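Local coordinates for lipoate-protein ligase, putative (PDB 1VQZ), which is a putative lipoate-protein ligase that joins an A/B-type catalytic domain, related in fold to class II tRNA synthetases, to a smaller C-terminal domain, at residues D68-E72 against N73-V77; N119-Q123 against L124-A128; C160-F163 against D164-L167; K316-K319 against T320-I323. One frame throughout, in Å; residues are numbered along the deposited sequence.

Contact 1. Residues D68-E72 against N73-V77; sequences DYVRE and NGIEV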
loop_
_atom_site.group_PDB
_atom_site.type_symbol
_atom_site.label_atom_id
_atom_site.label_comp_id
_atom_site.label_asym_id
_atom_site.label_seq_id
_atom_site.Cartn_x
_atom_site.Cartn_y
_atom_site.Cartn_z
ATOM N N ASP A 68 1.410 22.892 2.577
ATOM C CA ASP A 68 0.938 24.002 1.788
ATOM C C ASP A 68 0.722 23.637 0.340
ATOM O O ASP A 68 -0.157 24.165 -0.279
ATOM C CB ASP A 68 1.947 25.135 1.817
ATOM C CG ASP A 68 1.977 25.842 3.130
ATOM O OD1 ASP A 68 1.129 25.539 4.020
ATOM O OD2 ASP A 68 2.868 26.685 3.229
ATOM N N TYR A 69 1.544 22.763 -0.218
ATOM C CA TYR A 69 1.310 22.342 -1.604
ATOM C C TYR A 69 0.004 21.580 -1.752
ATOM O O TYR A 69 -0.803 21.831 -2.676
ATOM C CB TYR A 69 2.455 21.490 -2.101
ATOM C CG TYR A 69 2.319 21.128 -3.550
ATOM C CD1 TYR A 69 2.744 22.019 -4.559
ATOM C CD2 TYR A 69 1.770 19.906 -3.928
ATOM C CE1 TYR A 69 2.622 21.693 -5.898
ATOM C CE2 TYR A 69 1.646 19.566 -5.262
ATOM C CZ TYR A 69 2.087 20.449 -6.241
ATOM O OH TYR A 69 1.944 20.103 -7.549
ATOM N N VAL A 70 -0.222 20.622 -0.864
ATOM C CA VAL A 70 -1.420 19.814 -1.029
ATOM C C VAL A 70 -2.649 20.655 -0.745
ATOM O O VAL A 70 -3.685 20.423 -1.341
ATOM C CB VAL A 70 -1.445 18.438 -0.273
ATOM C CG1 VAL A 70 -0.201 17.638 -0.570
ATOM C CG2 VAL A 70 -1.684 18.584 1.230
ATOM N N ARG A 71 -2.528 21.626 0.151
ATOM C CA ARG A 71 -3.669 22.484 0.445
ATOM C C ARG A 71 -3.977 23.416 -0.719
ATOM O O ARG A 71 -5.105 23.520 -1.133
ATOM C CB ARG A 71 -3.397 23.318 1.704
ATOM C CG ARG A 71 -3.494 22.559 2.976
ATOM C CD ARG A 71 -3.479 23.498 4.212
ATOM N NE ARG A 71 -3.397 22.715 5.443
ATOM C CZ ARG A 71 -3.110 23.216 6.628
ATOM N NH1 ARG A 71 -2.875 24.514 6.783
ATOM N NH2 ARG A 71 -3.087 22.410 7.664
ATOM N N GLU A 72 -2.964 24.098 -1.229
ATOM C CA GLU A 72 -3.130 25.030 -2.332
ATOM C C GLU A 72 -3.760 24.333 -3.538
ATOM O O GLU A 72 -4.584 24.900 -4.240
ATOM C CB GLU A 72 -1.783 25.610 -2.736
ATOM C CG GLU A 72 -1.232 26.635 -1.741
ATOM C CD GLU A 72 0.279 26.901 -1.920
ATOM O OE1 GLU A 72 0.852 26.397 -2.927
ATOM O OE2 GLU A 72 0.878 27.597 -1.045
ATOM N N ASN A 73 -3.351 23.093 -3.766
ATOM C CA ASN A 73 -3.752 22.358 -4.927
ATOM C C ASN A 73 -4.933 21.398 -4.710
ATOM O O ASN A 73 -5.319 20.756 -5.639
ATOM C CB ASN A 73 -2.511 21.643 -5.500
ATOM C CG ASN A 73 -1.517 22.631 -6.026
ATOM O OD1 ASN A 73 -1.804 23.269 -7.003
ATOM N ND2 ASN A 73 -0.384 22.844 -5.313
ATOM N N GLY A 74 -5.525 21.335 -3.514
ATOM C CA GLY A 74 -6.729 20.519 -3.329
ATOM C C GLY A 74 -6.494 19.003 -3.349
ATOM O O GLY A 74 -7.370 18.243 -3.686
ATOM N N ILE A 75 -5.309 18.557 -2.983
ATOM C CA ILE A 75 -4.941 17.137 -3.087
ATOM C C ILE A 75 -5.369 16.452 -1.785
ATOM O O ILE A 75 -5.028 16.949 -0.706
ATOM C CB ILE A 75 -3.413 17.045 -3.329
ATOM C CG1 ILE A 75 -3.059 17.710 -4.687
ATOM C CG2 ILE A 75 -2.880 15.584 -3.319
ATOM C CD1 ILE A 75 -1.580 17.853 -4.943
ATOM N N GLU A 76 -6.124 15.352 -1.870
ATOM C CA GLU A 76 -6.457 14.531 -0.665
ATOM C C GLU A 76 -5.191 13.846 -0.125
ATOM O O GLU A 76 -4.322 13.498 -0.897
ATOM C CB GLU A 76 -7.462 13.427 -1.012
ATOM C CG GLU A 76 -8.750 13.820 -1.755
ATOM C CD GLU A 76 -9.651 14.701 -0.954
ATOM O OE1 GLU A 76 -9.478 14.771 0.258
ATOM O OE2 GLU A 76 -10.542 15.349 -1.529
ATOM N N VAL A 77 -5.095 13.671 1.191
ATOM C CA VAL A 77 -4.079 12.852 1.835
ATOM C C VAL A 77 -4.781 11.756 2.652
ATOM O O VAL A 77 -5.455 12.056 3.671
ATOM C CB VAL A 77 -3.085 13.705 2.699
ATOM C CG1 VAL A 77 -2.097 12.856 3.437
ATOM C CG2 VAL A 77 -2.373 14.728 1.843
#
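N73 lays its side-chain amide across the ring of Y69, a pairing at the last turn of helix 67-73. ND2 sits over the middle of one ring face, 3.3 Å from Y69 CE1, while the amide plane is inclined 47° to the ring. Because Y69 CG is anti to its own backbone nitrogen (chi1 -175°), the ring leans toward the C-terminal end of the helix, where the amide can lie over it. The same ND2 donates to Y69 O at 2.9 Å. The backbone N of N73 binds that oxygen too, at 3.0 Å, and the two donors arrive from opposite faces of the carbonyl plane. I75 CD1 comes in obliquely, on the same side of the ring plane as the amide, 3.7 Å from Y69 CE2.

The chain turns at G74, whose positive phi closes a Schellman motif. I75 N reaches V70 O at 3.0 Å, in the carbonyl plane; G74 N meets R71 O at 3.3 Å, from well above that plane. The turn brings V70 and I75 together, CB to CB at 3.9 Å, and V77 follows in strand 76-79, its side chain at about a right angle to that of V70. The ring of Y69 also touches helix 169-173, and I75 packs on I53 of strand 52-55, so this is the corner of a beta-alpha-beta unit.

With two donors from one residue, Y69 O is well satisfied at a helix end, and the amide, held by that carbonyl against the ring face, is probably restricted in its rotation.

Contact 2. Residues N119-Q123 against L124-A128; sequences NTLAQ and LGVKA
L121 and V126 pack side by side across the end of helix 110-123, CB to CB at 4.0 Å, and form the dense side of this turn. Farther out, L121 CD1 meets A128 CB at 3.7 Å, so one leucine touches the returning chain at two levels. With CG of L121 anti to its carbonyl carbon (chi1 -72°), the isobutyl group heads inward, where F209 of helix 206-220 and F143 of strand 141-151 also touch it. V126 packs against I138, L200 and P201.

The backbone beneath is a Schellman motif. V126 N donates to L121 O at 2.9 Å, coming from above the carbonyl plane, and G125 N donates to A122 O at 3.2 Å, with G125 itself in a positive-phi conformation. L124 N is shared less neatly: it bonds T120 O at 3.3 Å and makes a weak, strongly bent bond to L121 O.

The outer side is looser. A122, Q123 and G125 lie toward solvent, and besides its carbonyl bond A122 makes a CA-H...O contact, CA to V126 O 3.3 Å. Q123 bends at chi2 to swing its amide beside the L124 side chain, but OE1 comes so near CD2 that its modelled position there is doubtful. L124 CG lies near T120 O, and its side chain touches L200.

Chemically the end is split. The backbone bonds from the reversal satisfy carbonyls of the last helical turn, while the apolar side chains of L121, V126 and A128 pack on the inner side as the chain turns back toward strand 128-131.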
loop_
_atom_site.group_PDB
_atom_site.type_symbol
_atom_site.label_atom_id
_atom_site.label_comp_id
_atom_site.label_asym_id
_atom_site.label_seq_id
_atom_site.Cartn_x
_atom_site.Cartn_y
_atom_site.Cartn_z
ATOM N N ASN A 119 -2.352 -9.465 -21.717
ATOM C CA ASN A 119 -3.138 -9.845 -22.869
ATOM C C ASN A 119 -4.033 -8.710 -23.378
ATOM O O ASN A 119 -4.097 -8.487 -24.594
ATOM C CB ASN A 119 -3.970 -11.087 -22.550
ATOM C CG ASN A 119 -3.131 -12.384 -22.526
ATOM O OD1 ASN A 119 -1.976 -12.414 -22.958
ATOM N ND2 ASN A 119 -3.728 -13.456 -22.029
ATOM N N THR A 120 -4.717 -8.024 -22.461
ATOM C CA THR A 120 -5.435 -6.756 -22.762
ATOM C C THR A 120 -4.492 -5.811 -23.532
ATOM O O THR A 120 -4.821 -5.357 -24.624
ATOM C CB THR A 120 -5.981 -6.067 -21.471
ATOM O OG1 THR A 120 -6.859 -6.956 -20.762
ATOM C CG2 THR A 120 -6.754 -4.745 -21.769
ATOM N N LEU A 121 -3.288 -5.591 -23.005
ATOM C CA LEU A 121 -2.292 -4.735 -23.676
ATOM C C LEU A 121 -1.828 -5.304 -25.025
ATOM O O LEU A 121 -1.667 -4.542 -25.995
ATOM C CB LEU A 121 -1.084 -4.466 -22.760
ATOM C CG LEU A 121 -1.400 -3.510 -21.592
ATOM C CD1 LEU A 121 -0.282 -3.484 -20.599
ATOM C CD2 LEU A 121 -1.691 -2.096 -22.066
ATOM N N ALA A 122 -1.653 -6.629 -25.118
ATOM C CA ALA A 122 -1.265 -7.216 -26.395
ATOM C C ALA A 122 -2.345 -7.037 -27.452
ATOM O O ALA A 122 -2.020 -6.864 -28.621
ATOM C CB ALA A 122 -0.883 -8.709 -26.253
ATOM N N GLN A 123 -3.614 -7.124 -27.071
ATOM C CA GLN A 123 -4.717 -6.776 -27.992
ATOM C C GLN A 123 -4.550 -5.341 -28.531
ATOM O O GLN A 123 -4.926 -5.044 -29.662
ATOM C CB GLN A 123 -6.074 -6.835 -27.260
ATOM C CG GLN A 123 -7.334 -6.686 -28.166
ATOM C CD GLN A 123 -8.319 -5.541 -27.777
ATOM O OE1 GLN A 123 -7.904 -4.397 -27.601
ATOM N NE2 GLN A 123 -9.630 -5.853 -27.700
ATOM N N LEU A 124 -4.039 -4.455 -27.680
ATOM C CA LEU A 124 -3.897 -3.052 -28.005
ATOM C C LEU A 124 -2.590 -2.716 -28.735
ATOM O O LEU A 124 -2.332 -1.561 -29.027
ATOM C CB LEU A 124 -4.078 -2.236 -26.721
ATOM C CG LEU A 124 -5.466 -2.370 -26.056
ATOM C CD1 LEU A 124 -5.547 -1.649 -24.698
ATOM C CD2 LEU A 124 -6.595 -1.877 -26.980
ATOM N N GLY A 125 -1.800 -3.734 -29.079
ATOM C CA GLY A 125 -0.521 -3.548 -29.775
ATOM C C GLY A 125 0.683 -3.231 -28.896
ATOM O O GLY A 125 1.687 -2.704 -29.391
ATOM N N VAL A 126 0.594 -3.578 -27.609
ATOM C CA VAL A 126 1.610 -3.256 -26.598
ATOM C C VAL A 126 2.109 -4.542 -25.948
ATOM O O VAL A 126 1.303 -5.327 -25.465
ATOM C CB VAL A 126 1.018 -2.354 -25.496
ATOM C CG1 VAL A 126 2.030 -2.130 -24.344
ATOM C CG2 VAL A 126 0.566 -1.015 -26.090
ATOM N N LYS A 127 3.424 -4.730 -25.909
ATOM C CA LYS A 127 4.052 -5.919 -25.301
ATOM C C LYS A 127 4.474 -5.584 -23.866
ATOM O O LYS A 127 5.420 -4.818 -23.647
ATOM C CB LYS A 127 5.256 -6.381 -26.151
ATOM N N ALA A 128 3.734 -6.103 -22.887
ATOM C CA ALA A 128 4.107 -5.930 -21.498
ATOM C C ALA A 128 4.660 -7.253 -20.914
ATOM O O ALA A 128 4.365 -8.332 -21.415
ATOM C CB ALA A 128 2.926 -5.415 -20.696
#

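Contact 3. Residues C160-F163 against D164-L167; sequences CLLF and DVDL
L162 and V165 make the main apolar contact where strand 154-162 gives way to a loop. L162 CD2 lies 3.9 Å from V165 CG2, and the two side chains meet at a slant rather than lying parallel. V165 CG2 also comes to 4.0 Å from L162 CA, which brings the valine up to the strand's backbone as well as the leucine's tip. The other branch of the leucine is used further along: CD1 stands 4.3 Å from L167 CD2, a looser touch. With L162 CG anti to its carbonyl carbon (chi1 -51°), the fork reaches toward the loop, one prong to each partner.

Polar contacts follow a different plan, for no hydrogen bond joins 160-163 to 164-167. The loop looks elsewhere for its partners: V165 N bonds N195 OD1, and D166 N bonds D90 OD2. The side chain of D166 caps a backbone N just beyond L167, at the turn into helix 169-173.

F163 and D164, adjacent in sequence, part company. The ring and the carboxylate are turned 70° to each other, and while F163 is buried, the carboxylate of D164 leads away from the strand. The ring comes near D164 N obliquely, its CD1 at 3.7 Å.

In the fold, strand 154-162 lies between strands 141-151 and 93-101 in the large mixed sheet. F163 and L161 both reach helix 206-220 on one face, while V165 rests on Y88 of strand 87-89 and on N93 of strand 93-101, just ahead of helix 169-173.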
loop_
_atom_site.group_PDB
_atom_site.type_symbol
_atom_site.label_atom_id
_atom_site.label_comp_id
_atom_site.label_asym_id
_atom_site.label_seq_id
_atom_site.Cartn_x
_atom_site.Cartn_y
_atom_site.Cartn_z
ATOM N N CYS A 160 -1.549 0.098 -8.495
ATOM C CA CYS A 160 -1.808 1.217 -9.422
ATOM C C CYS A 160 -1.325 0.856 -10.838
ATOM O O CYS A 160 -0.193 0.397 -11.030
ATOM C CB CYS A 160 -0.995 2.463 -8.962
ATOM S SG CYS A 160 -1.464 3.034 -7.329
ATOM N N LEU A 161 -2.169 1.090 -11.825
ATOM C CA LEU A 161 -1.770 1.031 -13.226
ATOM C C LEU A 161 -1.665 2.477 -13.723
ATOM O O LEU A 161 -2.629 3.247 -13.627
ATOM C CB LEU A 161 -2.830 0.276 -14.020
ATOM C CG LEU A 161 -2.878 -1.230 -13.751
ATOM C CD1 LEU A 161 -4.277 -1.788 -13.919
ATOM C CD2 LEU A 161 -1.923 -1.958 -14.695
ATOM N N LEU A 162 -0.478 2.856 -14.196
ATOM C CA LEU A 162 -0.218 4.232 -14.653
ATOM C C LEU A 162 -0.701 4.337 -16.078
ATOM O O LEU A 162 -0.058 3.842 -16.985
ATOM C CB LEU A 162 1.269 4.614 -14.581
ATOM C CG LEU A 162 1.987 4.356 -13.241
ATOM C CD1 LEU A 162 3.483 4.742 -13.333
ATOM C CD2 LEU A 162 1.297 5.078 -12.122
ATOM N N PHE A 163 -1.868 4.976 -16.244
ATOM C CA PHE A 163 -2.425 5.146 -17.532
ATOM C C PHE A 163 -2.034 6.487 -18.140
ATOM O O PHE A 163 -1.512 6.518 -19.262
ATOM C CB PHE A 163 -3.926 4.869 -17.543
ATOM C CG PHE A 163 -4.500 4.874 -18.928
ATOM C CD1 PHE A 163 -4.943 6.063 -19.503
ATOM C CD2 PHE A 163 -4.544 3.701 -19.663
ATOM C CE1 PHE A 163 -5.402 6.052 -20.820
ATOM C CE2 PHE A 163 -4.989 3.687 -20.958
ATOM C CZ PHE A 163 -5.409 4.855 -21.535
ATOM N N ASP A 164 -2.254 7.576 -17.419
ATOM C CA ASP A 164 -1.754 8.895 -17.857
ATOM C C ASP A 164 -1.603 9.837 -16.669
ATOM O O ASP A 164 -2.090 10.968 -16.659
ATOM C CB ASP A 164 -2.675 9.520 -18.928
ATOM C CG ASP A 164 -2.035 10.728 -19.670
ATOM O OD1 ASP A 164 -0.805 10.998 -19.561
ATOM O OD2 ASP A 164 -2.787 11.381 -20.452
ATOM N N VAL A 165 -0.942 9.335 -15.645
ATOM C CA VAL A 165 -0.775 10.051 -14.422
ATOM C C VAL A 165 0.193 11.214 -14.663
ATOM O O VAL A 165 1.175 11.085 -15.424
ATOM C CB VAL A 165 -0.238 9.093 -13.322
ATOM C CG1 VAL A 165 -0.113 9.820 -11.954
ATOM C CG2 VAL A 165 -1.152 7.878 -13.221
ATOM N N ASP A 166 -0.037 12.333 -14.001
ATOM C CA ASP A 166 0.973 13.403 -13.966
ATOM C C ASP A 166 2.081 12.970 -13.012
ATOM O O ASP A 166 1.914 12.966 -11.792
ATOM C CB ASP A 166 0.311 14.712 -13.568
ATOM C CG ASP A 166 1.237 15.912 -13.673
ATOM O OD1 ASP A 166 2.466 15.760 -13.916
ATOM O OD2 ASP A 166 0.704 17.023 -13.474
ATOM N N LEU A 167 3.220 12.578 -13.581
ATOM C CA LEU A 167 4.328 12.033 -12.798
ATOM C C LEU A 167 5.157 13.142 -12.125
ATOM O O LEU A 167 6.118 12.829 -11.435
ATOM C CB LEU A 167 5.252 11.177 -13.683
ATOM C CG LEU A 167 4.612 10.020 -14.457
ATOM C CD1 LEU A 167 5.653 9.354 -15.419
ATOM C CD2 LEU A 167 3.966 9.025 -13.534
#

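Contact 4. Residues K316-K319 against T320-I323; sequences KALK and TIDI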
loop_
_atom_site.group_PDB
_atom_site.type_symbol
_atom_site.label_atom_id
_atom_site.label_comp_id
_atom_site.label_asym_id
_atom_site.label_seq_id
_atom_site.Cartn_x
_atom_site.Cartn_y
_atom_site.Cartn_z
ATOM N N LYS A 316 17.486 -10.694 20.449
ATOM C CA LYS A 316 16.968 -11.992 20.886
ATOM C C LYS A 316 15.435 -12.093 20.700
ATOM O O LYS A 316 14.914 -13.070 20.170
ATOM C CB LYS A 316 17.391 -12.227 22.340
ATOM C CG LYS A 316 17.297 -13.618 22.802
ATOM C CD LYS A 316 18.319 -13.947 23.904
ATOM C CE LYS A 316 18.078 -15.367 24.461
ATOM N NZ LYS A 316 19.327 -16.000 25.043
ATOM N N ALA A 317 14.725 -11.037 21.076
ATOM C CA ALA A 317 13.281 -10.957 20.889
ATOM C C ALA A 317 12.907 -10.989 19.404
ATOM O O ALA A 317 11.922 -11.661 18.970
ATOM C CB ALA A 317 12.705 -9.664 21.541
ATOM N N LEU A 318 13.687 -10.296 18.601
ATOM C CA LEU A 318 13.386 -10.240 17.182
ATOM C C LEU A 318 13.597 -11.590 16.484
ATOM O O LEU A 318 12.951 -11.890 15.448
ATOM C CB LEU A 318 14.173 -9.144 16.503
ATOM C CG LEU A 318 13.802 -7.691 16.855
ATOM C CD1 LEU A 318 14.836 -6.756 16.178
ATOM C CD2 LEU A 318 12.401 -7.356 16.396
ATOM N N LYS A 319 14.516 -12.390 17.012
ATOM C CA LYS A 319 14.751 -13.753 16.492
ATOM C C LYS A 319 13.665 -14.753 16.924
ATOM O O LYS A 319 13.777 -15.932 16.594
ATOM C CB LYS A 319 16.135 -14.294 16.888
ATOM C CG LYS A 319 17.251 -13.321 16.644
ATOM C CD LYS A 319 18.622 -13.834 16.657
ATOM C CE LYS A 319 19.120 -14.119 15.236
ATOM N NZ LYS A 319 18.782 -13.013 14.247
ATOM N N THR A 320 12.632 -14.302 17.639
ATOM C CA THR A 320 11.474 -15.150 17.974
ATOM C C THR A 320 10.295 -14.918 17.011
ATOM O O THR A 320 9.219 -15.491 17.191
ATOM C CB THR A 320 10.972 -14.962 19.423
ATOM O OG1 THR A 320 10.401 -13.660 19.568
ATOM C CG2 THR A 320 12.075 -15.144 20.415
ATOM N N ILE A 321 10.511 -14.102 15.988
ATOM C CA ILE A 321 9.466 -13.813 14.986
ATOM C C ILE A 321 10.040 -13.805 13.596
ATOM O O ILE A 321 11.238 -13.631 13.431
ATOM C CB ILE A 321 8.794 -12.451 15.256
ATOM C CG1 ILE A 321 9.829 -11.303 15.214
ATOM C CG2 ILE A 321 8.069 -12.520 16.592
ATOM C CD1 ILE A 321 9.291 -9.995 14.815
ATOM N N ASP A 322 9.166 -14.013 12.614
ATOM C CA ASP A 322 9.485 -13.874 11.210
ATOM C C ASP A 322 9.546 -12.408 10.756
ATOM O O ASP A 322 8.532 -11.784 10.414
ATOM C CB ASP A 322 8.463 -14.642 10.390
ATOM C CG ASP A 322 8.843 -14.753 8.935
ATOM O OD1 ASP A 322 9.877 -14.175 8.518
ATOM O OD2 ASP A 322 8.084 -15.422 8.226
ATOM N N ILE A 323 10.764 -11.902 10.678
ATOM C CA ILE A 323 10.996 -10.493 10.460
ATOM C C ILE A 323 10.556 -10.096 9.054
ATOM O O ILE A 323 10.162 -8.916 8.815
ATOM C CB ILE A 323 12.501 -10.094 10.698
ATOM C CG1 ILE A 323 12.655 -8.584 10.889
ATOM C CG2 ILE A 323 13.393 -10.579 9.554
ATOM C CD1 ILE A 323 12.120 -8.050 12.227
#
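T320 folds its side chain back over A317 and K316 just past the end of helix 311-318. Starting at CB, the methine carbon lies 3.5 Å from A317 O. From there the side chain forks. OG1, set between the backbone N and the carbonyl carbon (chi1 68°), drops onto A317 O and donates a short bond of 2.6 Å, lying in the carbonyl plane and on a lone pair. CG2 takes the other direction and rests 3.5 Å from K316 O, while the side chain also touches V303 of helix 298-304.

A317 O is used twice by the same residue, since T320 N binds it at 3.0 Å from 62° above the carbonyl plane. Hydroxyl and backbone amide thus grip one oxygen from two directions. The next step is a type I beta turn from L318 to I321, closed by a weak bond of 3.3 Å between I321 N and L318 O. I321 CG1 lies close to that oxygen, L318 O. Beyond the turn, L318 CD2 meets I323 CD1 at 4.2 Å, with I335 of helix 332-339 packed against the leucine as well.

Two oxygens, L318 O and I321 O, lie 3.2 Å apart, both acceptors. R332 donates to each, NE to the first and NH2 to the second, and its guanidinium charge would be expected to ease their mutual repulsion while tying the turn to helix 332-339.

Contacts 1, 2 and 3 belong to the catalytic-domain family region and contact 4 to the C-terminal one, 38 Å or more from each between centres. Contacts 1 and 3, 19 Å apart by centres, do not touch (nearest atoms about 7 Å) but are linked by helix 169-173: 164-167 leads into it, and Y69 and V70 pack on it. Contacts 2 and 3, 17 Å apart by centres with nearest atoms about 6 Å, share helix 206-220 and both approach F143 and I196. Contacts 1, 2 and 4 each finish a helix, the first two with Schellman motifs. A bound 1,2-ethanediol, probably from the crystallisation liquor, lies about 4 Å from the R71 side chain in contact 1.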